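PDB 3VOC: Beta/alpha-amylase from Paenibacillus polymyxa, which hydrolyses alpha-1,4-glucosidic linkages of starch-type polysaccharides, this chain being the beta-amylase domain that removes successive maltose units from non-reducing chain ends. Local coordinates for residues A[42-47]-A[93-98]; A[80-85]-A[117-122]; A[252-257]-A[309-314]; A[316-321]-A[353-358]. All blocks are in the same frame, centred on the assembly; numbering follows the deposited sequence. Where two conformers were deposited one is given.

Contact 1 (A[42-47]-A[93-98])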
loop_
_atom_site.group_PDB
_atom_site.type_symbol
_atom_site.label_atom_id
_atom_site.label_comp_id
_atom_site.label_asym_id
_atom_site.label_seq_id
_atom_site.Cartn_x
_atom_site.Cartn_y
_atom_site.Cartn_z
ATOM N N VAL A 42 3.955 -8.571 -8.543
ATOM C CA VAL A 42 4.040 -8.704 -10.013
ATOM C C VAL A 42 4.477 -7.331 -10.492
ATOM O O VAL A 42 3.656 -6.411 -10.664
ATOM C CB VAL A 42 2.703 -9.199 -10.624
ATOM C CG1 VAL A 42 2.800 -9.383 -12.141
ATOM C CG2 VAL A 42 2.273 -10.527 -9.953
ATOM N N TRP A 43 5.798 -7.177 -10.632
ATOM C CA TRP A 43 6.396 -5.849 -10.861
ATOM C C TRP A 43 6.054 -5.263 -12.242
ATOM O O TRP A 43 6.339 -5.872 -13.277
ATOM C CB TRP A 43 7.925 -5.910 -10.695
ATOM C CG TRP A 43 8.347 -6.216 -9.298
ATOM C CD1 TRP A 43 8.856 -7.387 -8.835
ATOM C CD2 TRP A 43 8.262 -5.335 -8.168
ATOM N NE1 TRP A 43 9.105 -7.290 -7.486
ATOM C CE2 TRP A 43 8.746 -6.044 -7.051
ATOM C CE3 TRP A 43 7.812 -4.015 -7.996
ATOM C CZ2 TRP A 43 8.798 -5.485 -5.762
ATOM C CZ3 TRP A 43 7.870 -3.449 -6.711
ATOM C CH2 TRP A 43 8.361 -4.189 -5.610
ATOM N N TRP A 44 5.471 -4.068 -12.260
ATOM C CA TRP A 44 5.229 -3.379 -13.525
ATOM C C TRP A 44 6.493 -3.316 -14.392
ATOM O O TRP A 44 6.444 -3.548 -15.618
ATOM C CB TRP A 44 4.689 -1.970 -13.265
ATOM C CG TRP A 44 3.965 -1.368 -14.453
ATOM C CD1 TRP A 44 3.628 -2.002 -15.648
ATOM C CD2 TRP A 44 3.446 -0.038 -14.547
ATOM N NE1 TRP A 44 2.955 -1.126 -16.460
ATOM C CE2 TRP A 44 2.826 0.081 -15.813
ATOM C CE3 TRP A 44 3.445 1.073 -13.675
ATOM C CZ2 TRP A 44 2.223 1.268 -16.236
ATOM C CZ3 TRP A 44 2.831 2.235 -14.084
ATOM C CH2 TRP A 44 2.227 2.331 -15.362
ATOM N N GLY A 45 7.623 -3.026 -13.737
ATOM C CA GLY A 45 8.926 -2.893 -14.396
ATOM C C GLY A 45 9.398 -4.176 -15.069
ATOM O O GLY A 45 10.216 -4.122 -15.979
ATOM N N TYR A 46 8.886 -5.321 -14.606
ATOM C CA TYR A 46 9.193 -6.620 -15.197
ATOM C C TYR A 46 8.313 -6.951 -16.391
ATOM O O TYR A 46 8.740 -7.696 -17.278
ATOM C CB TYR A 46 8.985 -7.749 -14.184
ATOM C CG TYR A 46 10.111 -8.003 -13.204
ATOM C CD1 TYR A 46 11.129 -7.080 -13.007
ATOM C CD2 TYR A 46 10.122 -9.174 -12.425
ATOM C CE1 TYR A 46 12.159 -7.312 -12.074
ATOM C CE2 TYR A 46 11.148 -9.420 -11.499
ATOM C CZ TYR A 46 12.153 -8.486 -11.326
ATOM O OH TYR A 46 13.157 -8.703 -10.407
ATOM N N VAL A 47 7.072 -6.468 -16.388
ATOM C CA VAL A 47 6.081 -7.013 -17.310
ATOM C C VAL A 47 5.680 -6.082 -18.452
ATOM O O VAL A 47 5.050 -6.524 -19.396
ATOM C CB VAL A 47 4.798 -7.522 -16.578
ATOM C CG1 VAL A 47 5.157 -8.550 -15.504
ATOM C CG2 VAL A 47 4.003 -6.346 -15.954
ATOM N N ILE A 93 14.045 -2.057 -9.199
ATOM C CA ILE A 93 12.985 -2.376 -10.148
ATOM C C ILE A 93 12.150 -1.113 -10.368
ATOM O O ILE A 93 11.107 -0.916 -9.725
ATOM C CB ILE A 93 12.101 -3.574 -9.682
ATOM C CG1 ILE A 93 12.986 -4.742 -9.200
ATOM C CG2 ILE A 93 11.127 -3.985 -10.826
ATOM C CD1 ILE A 93 12.248 -5.865 -8.427
ATOM N N PRO A 94 12.613 -0.249 -11.280
ATOM C CA PRO A 94 11.939 1.027 -11.494
ATOM C C PRO A 94 10.624 0.836 -12.241
ATOM O O PRO A 94 10.350 -0.252 -12.755
ATOM C CB PRO A 94 12.963 1.826 -12.327
ATOM C CG PRO A 94 13.708 0.765 -13.105
ATOM C CD PRO A 94 13.775 -0.431 -12.176
ATOM N N LEU A 95 9.792 1.868 -12.258
ATOM C CA LEU A 95 8.652 1.895 -13.185
ATOM C C LEU A 95 9.157 1.739 -14.626
ATOM O O LEU A 95 10.308 2.072 -14.907
ATOM C CB LEU A 95 7.884 3.210 -13.043
ATOM C CG LEU A 95 7.262 3.552 -11.678
ATOM C CD1 LEU A 95 6.545 4.894 -11.757
ATOM C CD2 LEU A 95 6.299 2.457 -11.205
ATOM N N PRO A 96 8.308 1.226 -15.547
ATOM C CA PRO A 96 8.714 1.136 -16.952
ATOM C C PRO A 96 9.339 2.447 -17.437
ATOM O O PRO A 96 8.742 3.525 -17.279
ATOM C CB PRO A 96 7.392 0.858 -17.666
ATOM C CG PRO A 96 6.618 0.025 -16.654
ATOM C CD PRO A 96 6.935 0.714 -15.338
ATOM N N SER A 97 10.541 2.367 -17.991
ATOM C CA SER A 97 11.314 3.571 -18.285
ATOM C C SER A 97 10.698 4.477 -19.347
ATOM O O SER A 97 10.937 5.693 -19.322
ATOM C CB SER A 97 12.752 3.212 -18.649
ATOM O OG SER A 97 12.761 2.430 -19.836
ATOM N N TRP A 98 9.913 3.904 -20.270
ATOM C CA TRP A 98 9.274 4.673 -21.351
ATOM C C TRP A 98 8.189 5.630 -20.843
ATOM O O TRP A 98 7.769 6.556 -21.567
ATOM C CB TRP A 98 8.703 3.737 -22.430
ATOM C CG TRP A 98 7.865 2.636 -21.844
ATOM C CD1 TRP A 98 8.262 1.356 -21.579
ATOM C CD2 TRP A 98 6.512 2.735 -21.414
ATOM N NE1 TRP A 98 7.221 0.638 -21.025
ATOM C CE2 TRP A 98 6.136 1.468 -20.912
ATOM C CE3 TRP A 98 5.564 3.763 -21.431
ATOM C CZ2 TRP A 98 4.861 1.212 -20.408
ATOM C CZ3 TRP A 98 4.293 3.507 -20.922
ATOM C CH2 TRP A 98 3.958 2.242 -20.418
HETATM O O HOH W 1 7.960 -1.545 -11.166
#
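Two indole faces carry this contact: I93 CD1 lies over one face of W43, and the ring of P96 lies over one face of W44. The site is at the C-terminal end of the second strand of a TIM barrel, where the chain passes from strand 37-43 into helix 44-47 and meets the loop after strand 92-93. I93 CD1 sits 3.6 Å from the centroid of the W43 five-membered ring, 12° off its normal, a CH-pi contact. The two branches of I93 divide the work. CG1 is beside the backbone N (chi1 -47°), which carries CD1 onto the indole and also to 3.6 Å from Y46 OH, while CG2 lies 3.7 Å from W43 CB and also meets Y46 CE1. P96 CG stands almost squarely above W44, 3.6 Å from the centroid of its five-membered ring and 4° off the normal. L95 CD2 reaches W44 CE3 obliquely. W44 NE1 donates to E48 OE1, and E48 is a ligand of the bound calcium. Reducing W44 to an alanine would probably leave P96 without its aromatic bed and E48 OE1 without this indole donor, setting that calcium ligand freer to turn. No direct hydrogen bond joins the two segments. The lack of a side chain on G45 lets its backbone come close instead, with G45 CA 3.4 Å from P94 O, and water 1 completes the join by accepting from G45 N at 3.0 Å and donating to P94 O at 3.1 Å.

Contact 2 (A[80-85]-A[117-122])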
loop_
_atom_site.group_PDB
_atom_site.type_symbol
_atom_site.label_atom_id
_atom_site.label_comp_id
_atom_site.label_asym_id
_atom_site.label_seq_id
_atom_site.Cartn_x
_atom_site.Cartn_y
_atom_site.Cartn_z
ATOM N N THR A 80 2.415 -1.737 -9.408
ATOM C CA THR A 80 2.670 -0.527 -10.181
ATOM C C THR A 80 3.473 0.467 -9.309
ATOM O O THR A 80 3.130 1.662 -9.173
ATOM C CB THR A 80 1.340 0.103 -10.588
ATOM O OG1 THR A 80 0.488 0.161 -9.440
ATOM C CG2 THR A 80 0.641 -0.748 -11.670
ATOM N N HIS A 81 4.526 -0.044 -8.680
ATOM C CA HIS A 81 5.419 0.808 -7.913
ATOM C C HIS A 81 6.853 0.348 -8.117
ATOM O O HIS A 81 7.091 -0.738 -8.644
ATOM C CB HIS A 81 5.026 0.852 -6.425
ATOM C CG HIS A 81 4.994 -0.487 -5.753
ATOM N ND1 HIS A 81 3.901 -1.324 -5.812
ATOM C CD2 HIS A 81 5.902 -1.110 -4.966
ATOM C CE1 HIS A 81 4.146 -2.415 -5.110
ATOM N NE2 HIS A 81 5.356 -2.311 -4.589
ATOM N N LYS A 82 7.794 1.204 -7.730
ATOM C CA LYS A 82 9.213 0.950 -7.896
ATOM C C LYS A 82 9.741 0.171 -6.703
ATOM O O LYS A 82 9.276 0.375 -5.578
ATOM C CB LYS A 82 9.951 2.300 -8.040
ATOM C CG LYS A 82 11.464 2.248 -7.822
ATOM C CD LYS A 82 12.165 3.490 -8.399
ATOM C CE LYS A 82 11.839 4.761 -7.635
ATOM N NZ LYS A 82 12.709 5.900 -8.098
ATOM N N CYS A 83 10.686 -0.734 -6.950
ATOM C CA CYS A 83 11.457 -1.331 -5.864
ATOM C C CYS A 83 12.830 -0.671 -5.841
ATOM O O CYS A 83 13.556 -0.716 -6.843
ATOM C CB CYS A 83 11.610 -2.846 -6.046
ATOM S SG CYS A 83 12.011 -3.725 -4.525
ATOM N N GLY A 84 13.177 -0.052 -4.714
ATOM C CA GLY A 84 14.504 0.559 -4.544
ATOM C C GLY A 84 14.957 1.540 -5.620
ATOM O O GLY A 84 14.286 2.536 -5.882
ATOM N N GLY A 85 16.115 1.267 -6.234
ATOM C CA GLY A 85 16.595 2.086 -7.355
ATOM C C GLY A 85 17.582 3.167 -6.953
ATOM O O GLY A 85 18.123 3.867 -7.814
ATOM N N ALA A 117 12.061 15.304 -5.568
ATOM C CA ALA A 117 11.140 14.617 -6.485
ATOM C C ALA A 117 11.205 13.104 -6.274
ATOM O O ALA A 117 12.301 12.519 -6.241
ATOM C CB ALA A 117 11.457 14.962 -7.939
ATOM N N ASN A 118 10.044 12.478 -6.142
ATOM C CA ASN A 118 9.953 11.036 -5.877
ATOM C C ASN A 118 9.160 10.368 -7.004
ATOM O O ASN A 118 8.146 10.900 -7.450
ATOM C CB ASN A 118 9.353 10.801 -4.470
ATOM C CG ASN A 118 9.095 9.315 -4.150
ATOM O OD1 ASN A 118 8.285 8.666 -4.808
ATOM N ND2 ASN A 118 9.748 8.799 -3.098
ATOM N N SER A 119 9.654 9.232 -7.501
ATOM C CA SER A 119 8.992 8.512 -8.601
ATOM C C SER A 119 8.714 7.050 -8.226
ATOM O O SER A 119 8.790 6.168 -9.066
ATOM C CB SER A 119 9.863 8.583 -9.860
ATOM O OG SER A 119 11.105 7.945 -9.600
ATOM N N GLU A 120 8.388 6.796 -6.958
ATOM C CA GLU A 120 8.071 5.433 -6.491
ATOM C C GLU A 120 6.808 4.858 -7.122
ATOM O O GLU A 120 6.660 3.644 -7.233
ATOM C CB GLU A 120 7.900 5.417 -4.977
ATOM C CG GLU A 120 9.192 5.421 -4.178
ATOM C CD GLU A 120 8.892 5.220 -2.711
ATOM O OE1 GLU A 120 8.678 6.242 -2.012
ATOM O OE2 GLU A 120 8.802 4.053 -2.275
ATOM N N ALA A 121 5.884 5.729 -7.512
ATOM C CA ALA A 121 4.681 5.319 -8.231
ATOM C C ALA A 121 4.196 6.535 -8.991
ATOM O O ALA A 121 4.581 7.667 -8.658
ATOM C CB ALA A 121 3.608 4.823 -7.253
ATOM N N LEU A 122 3.354 6.313 -10.003
ATOM C CA LEU A 122 2.760 7.429 -10.742
ATOM C C LEU A 122 1.834 8.214 -9.844
ATOM O O LEU A 122 1.130 7.631 -9.022
ATOM C CB LEU A 122 1.968 6.921 -11.950
ATOM C CG LEU A 122 2.760 6.195 -13.037
ATOM C CD1 LEU A 122 1.800 5.727 -14.120
ATOM C CD2 LEU A 122 3.802 7.148 -13.617
HETATM O O HOH W 2 2.638 3.694 -10.773
HETATM O O HOH W 3 7.639 1.995 -4.006
HETATM O O HOH W 4 11.992 7.892 -6.376
#
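K82 and H81 diverge from adjacent positions round one carbonyl, E120 O, which takes a hydrogen bond from K82 N at 2.7 Å with an N-H...O angle of 155°. K82 heads toward segment 117-122, and its chain bends at chi3 (69°), bringing the ammonium end to S119. There K82 NZ donates to S119 OG at 3.0 Å. K82 NZ also donates to water 4, which accepts from S119 N as well, so the ammonium group meets the S119 side chain directly and its backbone through the water. H81 takes another course: its CB rests 3.3 Å from E120 O, but its imidazole leads away from the contact, where ND1 is hydrogen-bonded with S157 OG and the ring meets that of W43 with the planes steeply inclined.

E120 is held on its own side by N118: N118 OD1 accepts from E120 N at 2.9 Å, an Asx turn, and N118 ND2 donates to E120 OE1 at 3.0 Å on the anti side of the carboxylate. The other oxygen, E120 OE2, receives water 3, which also donates to K82 O. A further water links T80 O with L122 N, beside the approach of A121 CB to T80 O. The whole belongs to the long loop region following the third strand of the TIM barrel, where H81 is, by similarity with related enzymes, a substrate-binding residue.

Contact 3 (A[252-257]-A[309-314])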
loop_
_atom_site.group_PDB
_atom_site.type_symbol
_atom_site.label_atom_id
_atom_site.label_comp_id
_atom_site.label_asym_id
_atom_site.label_seq_id
_atom_site.Cartn_x
_atom_site.Cartn_y
_atom_site.Cartn_z
ATOM N N VAL A 252 -7.333 12.989 -2.886
ATOM C CA VAL A 252 -6.527 12.553 -4.029
ATOM C C VAL A 252 -6.274 11.030 -4.000
ATOM O O VAL A 252 -6.462 10.344 -5.017
ATOM C CB VAL A 252 -5.200 13.357 -4.134
ATOM C CG1 VAL A 252 -4.263 12.774 -5.191
ATOM C CG2 VAL A 252 -5.490 14.829 -4.457
ATOM N N LEU A 253 -5.863 10.511 -2.850
ATOM C CA LEU A 253 -5.725 9.062 -2.665
ATOM C C LEU A 253 -7.057 8.340 -2.811
ATOM O O LEU A 253 -7.126 7.270 -3.428
ATOM C CB LEU A 253 -5.113 8.738 -1.296
ATOM C CG LEU A 253 -3.713 9.303 -1.029
ATOM C CD1 LEU A 253 -3.316 9.044 0.432
ATOM C CD2 LEU A 253 -2.679 8.685 -1.993
ATOM N N GLU A 254 -8.114 8.921 -2.246
ATOM C CA GLU A 254 -9.433 8.278 -2.299
ATOM C C GLU A 254 -9.937 8.166 -3.740
ATOM O O GLU A 254 -10.448 7.119 -4.144
ATOM C CB GLU A 254 -10.454 9.020 -1.438
ATOM C CG GLU A 254 -10.150 8.956 0.054
ATOM C CD GLU A 254 -10.956 9.959 0.857
ATOM O OE1 GLU A 254 -11.216 11.067 0.358
ATOM O OE2 GLU A 254 -11.315 9.652 2.000
ATOM N N LYS A 255 -9.778 9.238 -4.516
ATOM C CA LYS A 255 -10.189 9.196 -5.917
ATOM C C LYS A 255 -9.354 8.176 -6.697
ATOM O O LYS A 255 -9.878 7.435 -7.539
ATOM C CB LYS A 255 -10.091 10.573 -6.576
ATOM C CG LYS A 255 -10.543 10.546 -8.043
ATOM C CD LYS A 255 -10.707 11.948 -8.617
ATOM C CE LYS A 255 -11.143 11.890 -10.083
ATOM N NZ LYS A 255 -11.020 13.222 -10.756
ATOM N N HIS A 256 -8.064 8.111 -6.374
ATOM C CA HIS A 256 -7.178 7.150 -6.999
ATOM C C HIS A 256 -7.656 5.719 -6.710
ATOM O O HIS A 256 -7.701 4.885 -7.613
ATOM C CB HIS A 256 -5.748 7.368 -6.489
ATOM C CG HIS A 256 -4.732 6.466 -7.120
ATOM N ND1 HIS A 256 -4.512 6.428 -8.480
ATOM C CD2 HIS A 256 -3.856 5.594 -6.571
ATOM C CE1 HIS A 256 -3.559 5.550 -8.743
ATOM N NE2 HIS A 256 -3.146 5.027 -7.601
ATOM N N LEU A 257 -8.012 5.450 -5.450
ATOM C CA LEU A 257 -8.520 4.129 -5.070
ATOM C C LEU A 257 -9.757 3.783 -5.896
ATOM O O LEU A 257 -9.894 2.655 -6.381
ATOM C CB LEU A 257 -8.859 4.079 -3.582
ATOM C CG LEU A 257 -9.216 2.709 -2.994
ATOM C CD1 LEU A 257 -7.984 1.792 -2.982
ATOM C CD2 LEU A 257 -9.781 2.892 -1.565
ATOM N N ILE A 309 -11.633 4.393 4.919
ATOM C CA ILE A 309 -12.080 2.991 4.924
ATOM C C ILE A 309 -13.451 2.887 4.270
ATOM O O ILE A 309 -13.741 1.908 3.589
ATOM C CB ILE A 309 -11.969 2.351 6.344
ATOM C CG1 ILE A 309 -10.479 2.247 6.737
ATOM C CG2 ILE A 309 -12.546 0.931 6.371
ATOM C CD1 ILE A 309 -10.238 2.038 8.259
ATOM N N GLN A 310 -14.276 3.926 4.437
ATOM C CA GLN A 310 -15.525 4.034 3.668
ATOM C C GLN A 310 -15.304 3.941 2.149
ATOM O O GLN A 310 -16.130 3.348 1.434
ATOM C CB GLN A 310 -16.293 5.318 4.009
ATOM C CG GLN A 310 -17.670 5.423 3.290
ATOM C CD GLN A 310 -18.615 4.281 3.617
ATOM O OE1 GLN A 310 -19.256 3.692 2.717
ATOM N NE2 GLN A 310 -18.709 3.947 4.903
ATOM N N LYS A 311 -14.205 4.525 1.660
ATOM C CA LYS A 311 -13.892 4.460 0.234
ATOM C C LYS A 311 -13.563 3.033 -0.211
ATOM O O LYS A 311 -13.909 2.646 -1.328
ATOM C CB LYS A 311 -12.768 5.441 -0.138
ATOM C CG LYS A 311 -12.553 5.617 -1.633
ATOM C CD LYS A 311 -13.638 6.495 -2.274
ATOM C CE LYS A 311 -13.397 6.680 -3.761
ATOM N NZ LYS A 311 -14.669 7.107 -4.429
ATOM N N PHE A 312 -12.909 2.251 0.658
ATOM C CA PHE A 312 -12.710 0.822 0.384
ATOM C C PHE A 312 -14.058 0.119 0.199
ATOM O O PHE A 312 -14.255 -0.615 -0.766
ATOM C CB PHE A 312 -11.901 0.136 1.501
ATOM C CG PHE A 312 -10.421 0.254 1.322
ATOM C CD1 PHE A 312 -9.772 1.455 1.620
ATOM C CD2 PHE A 312 -9.673 -0.822 0.841
ATOM C CE1 PHE A 312 -8.401 1.592 1.447
ATOM C CE2 PHE A 312 -8.279 -0.705 0.666
ATOM C CZ PHE A 312 -7.642 0.512 0.976
ATOM N N LYS A 313 -14.985 0.374 1.121
ATOM C CA LYS A 313 -16.318 -0.214 1.045
ATOM C C LYS A 313 -17.000 0.195 -0.254
ATOM O O LYS A 313 -17.557 -0.651 -0.950
ATOM C CB LYS A 313 -17.179 0.243 2.224
ATOM C CG LYS A 313 -18.481 -0.539 2.363
ATOM C CD LYS A 313 -19.195 -0.162 3.662
ATOM C CE LYS A 313 -20.512 -0.929 3.872
ATOM N NZ LYS A 313 -20.310 -2.407 3.871
ATOM N N ASP A 314 -16.966 1.495 -0.562
ATOM C CA ASP A 314 -17.616 2.023 -1.775
ATOM C C ASP A 314 -17.011 1.421 -3.037
ATOM O O ASP A 314 -17.741 1.134 -3.994
ATOM C CB ASP A 314 -17.526 3.555 -1.853
ATOM C CG ASP A 314 -18.331 4.252 -0.761
ATOM O OD1 ASP A 314 -19.196 3.613 -0.107
ATOM O OD2 ASP A 314 -18.093 5.459 -0.566
#
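L257 and F312 meet methyl to ring face between helix 240-268 and helix 305-315. L257 has CG anti to the backbone N (chi1 -172°), a conformation that extends the isobutyl group across the interface and lays CD2 over one face of the phenyl ring. CD2 is 3.8 Å from the F312 ring centroid and 3.5 Å from F312 CD1; it stands above the side of the ring holding CD1 and CE1, not above its middle. The second methyl, L257 CD1, approaches only F312 CZ, at 4.2 Å. F312 begins by pointing away from the opposite segment, and its CG beside the backbone N (chi1 -85°) swings the ring back to meet the leucine.

K311 fills the neighbouring position. In the conformer given, one of two deposited, its chain bends at chi2, and K311 CG lies 3.9 Å from L257 CD2 and 4.0 Å from E254 CB. The closer approach of its outer carbons to the E254 carbonyl depends on that conformer and remains doubtful. The polar end of E254 is occupied by other residues: OE2 is hydrogen-bonded with Q250 NE2, and OE1 forms a salt bridge with R307 NH2.

No hydrogen bond crosses between the segments, whose axes come within 9.9 Å and run nearly parallel, with a crossing angle of -16°. Underneath, both L257 and F312 touch A278 of strand 275-279, and F312 also touches L319 of strand 318-321. Two codirectional helices, one before and one after strand 275-279 in sequence, packed outside the parallel strands are characteristic of the helical layer of a TIM barrel.

Contact 4 (A[316-321]-A[353-358])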
loop_
_atom_site.group_PDB
_atom_site.type_symbol
_atom_site.label_atom_id
_atom_site.label_comp_id
_atom_site.label_asym_id
_atom_site.label_seq_id
_atom_site.Cartn_x
_atom_site.Cartn_y
_atom_site.Cartn_z
ATOM N N ASP A 316 -15.694 -1.433 -3.238
ATOM C CA ASP A 316 -15.808 -2.885 -3.120
ATOM C C ASP A 316 -14.425 -3.525 -3.231
ATOM O O ASP A 316 -14.179 -4.377 -4.090
ATOM C CB ASP A 316 -16.786 -3.462 -4.160
ATOM C CG ASP A 316 -17.081 -4.930 -3.921
ATOM O OD1 ASP A 316 -17.157 -5.323 -2.750
ATOM O OD2 ASP A 316 -17.227 -5.689 -4.905
ATOM N N LEU A 317 -13.537 -3.058 -2.355
ATOM C CA LEU A 317 -12.182 -3.584 -2.168
ATOM C C LEU A 317 -11.988 -4.034 -0.730
ATOM O O LEU A 317 -12.470 -3.378 0.214
ATOM C CB LEU A 317 -11.137 -2.512 -2.487
ATOM C CG LEU A 317 -11.156 -1.957 -3.928
ATOM C CD1 LEU A 317 -10.221 -0.781 -4.084
ATOM C CD2 LEU A 317 -10.808 -3.036 -4.953
ATOM N N ASP A 318 -11.280 -5.147 -0.560
ATOM C CA ASP A 318 -10.927 -5.616 0.772
ATOM C C ASP A 318 -9.731 -4.827 1.264
ATOM O O ASP A 318 -8.971 -4.288 0.463
ATOM C CB ASP A 318 -10.605 -7.111 0.748
ATOM C CG ASP A 318 -11.841 -7.978 0.509
ATOM O OD1 ASP A 318 -12.957 -7.449 0.388
ATOM O OD2 ASP A 318 -11.691 -9.207 0.470
ATOM N N LEU A 319 -9.569 -4.759 2.579
ATOM C CA LEU A 319 -8.507 -3.935 3.167
ATOM C C LEU A 319 -7.433 -4.816 3.778
ATOM O O LEU A 319 -7.730 -5.685 4.605
ATOM C CB LEU A 319 -9.091 -2.992 4.235
ATOM C CG LEU A 319 -8.095 -2.218 5.114
ATOM C CD1 LEU A 319 -7.322 -1.298 4.223
ATOM C CD2 LEU A 319 -8.831 -1.410 6.195
ATOM N N THR A 320 -6.187 -4.589 3.368
ATOM C CA THR A 320 -5.046 -5.223 4.003
ATOM C C THR A 320 -4.403 -4.178 4.912
ATOM O O THR A 320 -4.125 -3.037 4.493
ATOM C CB THR A 320 -4.032 -5.746 2.963
ATOM O OG1 THR A 320 -4.643 -6.796 2.198
ATOM C CG2 THR A 320 -2.737 -6.262 3.636
ATOM N N PHE A 321 -4.192 -4.556 6.161
ATOM C CA PHE A 321 -3.447 -3.705 7.058
ATOM C C PHE A 321 -2.228 -4.456 7.565
ATOM O O PHE A 321 -2.112 -5.668 7.367
ATOM C CB PHE A 321 -4.325 -3.153 8.201
ATOM C CG PHE A 321 -3.735 -1.935 8.864
ATOM C CD1 PHE A 321 -3.538 -0.763 8.131
ATOM C CD2 PHE A 321 -3.331 -1.973 10.199
ATOM C CE1 PHE A 321 -2.952 0.370 8.730
ATOM C CE2 PHE A 321 -2.752 -0.837 10.816
ATOM C CZ PHE A 321 -2.561 0.326 10.079
ATOM N N GLY A 353 -18.133 -3.315 7.843
ATOM C CA GLY A 353 -18.247 -4.525 7.042
ATOM C C GLY A 353 -17.231 -4.566 5.911
ATOM O O GLY A 353 -17.495 -5.156 4.864
ATOM N N VAL A 354 -16.073 -3.938 6.106
ATOM C CA VAL A 354 -14.956 -4.086 5.166
ATOM C C VAL A 354 -14.120 -5.293 5.583
ATOM O O VAL A 354 -13.634 -5.353 6.712
ATOM C CB VAL A 354 -14.089 -2.805 5.098
ATOM C CG1 VAL A 354 -12.845 -3.020 4.219
ATOM C CG2 VAL A 354 -14.921 -1.631 4.553
ATOM N N ARG A 355 -13.961 -6.256 4.678
ATOM C CA ARG A 355 -13.173 -7.460 4.962
ATOM C C ARG A 355 -11.708 -7.108 5.224
ATOM O O ARG A 355 -11.086 -6.398 4.425
ATOM C CB ARG A 355 -13.254 -8.439 3.800
ATOM C CG ARG A 355 -14.666 -9.055 3.575
ATOM C CD ARG A 355 -14.753 -9.756 2.234
ATOM N NE ARG A 355 -13.685 -10.747 2.063
ATOM C CZ ARG A 355 -13.775 -12.027 2.427
ATOM N NH1 ARG A 355 -14.884 -12.501 2.989
ATOM N NH2 ARG A 355 -12.755 -12.846 2.221
ATOM N N LEU A 356 -11.171 -7.620 6.333
ATOM C CA LEU A 356 -9.777 -7.396 6.711
ATOM C C LEU A 356 -8.837 -8.552 6.376
ATOM O O LEU A 356 -9.137 -9.727 6.631
ATOM C CB LEU A 356 -9.665 -7.124 8.204
ATOM C CG LEU A 356 -10.171 -5.791 8.716
ATOM C CD1 LEU A 356 -10.522 -5.950 10.176
ATOM C CD2 LEU A 356 -9.129 -4.657 8.515
ATOM N N ASN A 357 -7.684 -8.181 5.830
ATOM C CA ASN A 357 -6.536 -9.082 5.685
ATOM C C ASN A 357 -5.324 -8.436 6.348
ATOM O O ASN A 357 -5.221 -7.209 6.394
ATOM C CB ASN A 357 -6.253 -9.357 4.204
ATOM C CG ASN A 357 -7.424 -10.047 3.502
ATOM O OD1 ASN A 357 -8.120 -9.437 2.686
ATOM N ND2 ASN A 357 -7.644 -11.324 3.821
ATOM N N GLY A 358 -4.406 -9.252 6.854
ATOM C CA GLY A 358 -3.312 -8.753 7.687
ATOM C C GLY A 358 -1.930 -9.169 7.221
ATOM O O GLY A 358 -1.782 -10.140 6.471
HETATM O O HOH W 5 -14.871 -6.003 2.011
HETATM O O HOH W 6 -7.119 -6.934 1.156
#
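R355 NE donates to D318 OD2 at 3.0 Å in a salt bridge with an N-H...O angle of 154°. The two side chains run side by side; the oxygen lies near the guanidinium plane, whereas the nitrogen comes from above the carboxylate plane, 40° out of it. D318 is shared among several donors: K153 NZ is a second partner of OD2, and OD1 receives R275 NH2 together with water 5, which lies 2.9 Å from D318 OD1 and accepts from R355 N. R355 NH2 reaches D5 OD2. A leucine in place of R355 would probably leave D5 without this cationic mate and D318 with fewer positive partners, though K153 and R275 would remain to it.

The backbones pair as parallel strands 318-321 and 356-359, the sixth and seventh of the TIM barrel, joined through helix 338-352 as a beta-alpha-beta unit. L319 uses both its polar backbone atoms: its N donates to R355 O at 2.9 Å, and its O accepts from N357 N at 2.8 Å. F321 N then donates to N357 O at 2.9 Å. L319 CD2 meets L356 CD2 at 4.0 Å on the side turned to helix 338-352. T320 and N357 share the other face, where T320 lies near E359, the proton acceptor by similarity. Water 6 is hydrogen-bonded with T320 OG1 and donates to N357 OD1 at 3.1 Å, an oxygen that also receives K153 NZ.

All four contacts belong to one eight-stranded TIM barrel of the glycosyl hydrolase family 14 type. Along the chain, contacts 1 and 2 interleave, their segments alternating, before contact 3 and then contact 4. The first two have centres about 10 Å apart and touch directly: W43 packs on C83, W44 on L122, and I93 probably hydrogen-bonds C83. Contacts 3 and 4, with centres about 12 Å apart, are joined because helix 305-315 runs into strand 318-321, with a probable hydrogen bond between L317 N and F312 O. Contacts 1 and 4 both reach the barrel sheet from opposite sides of the chain's centre, about 26 Å between centres; the calcium-proximal turn and the strand leading to the proton acceptor (by similarity) thus lie far apart on the same barrel sheet.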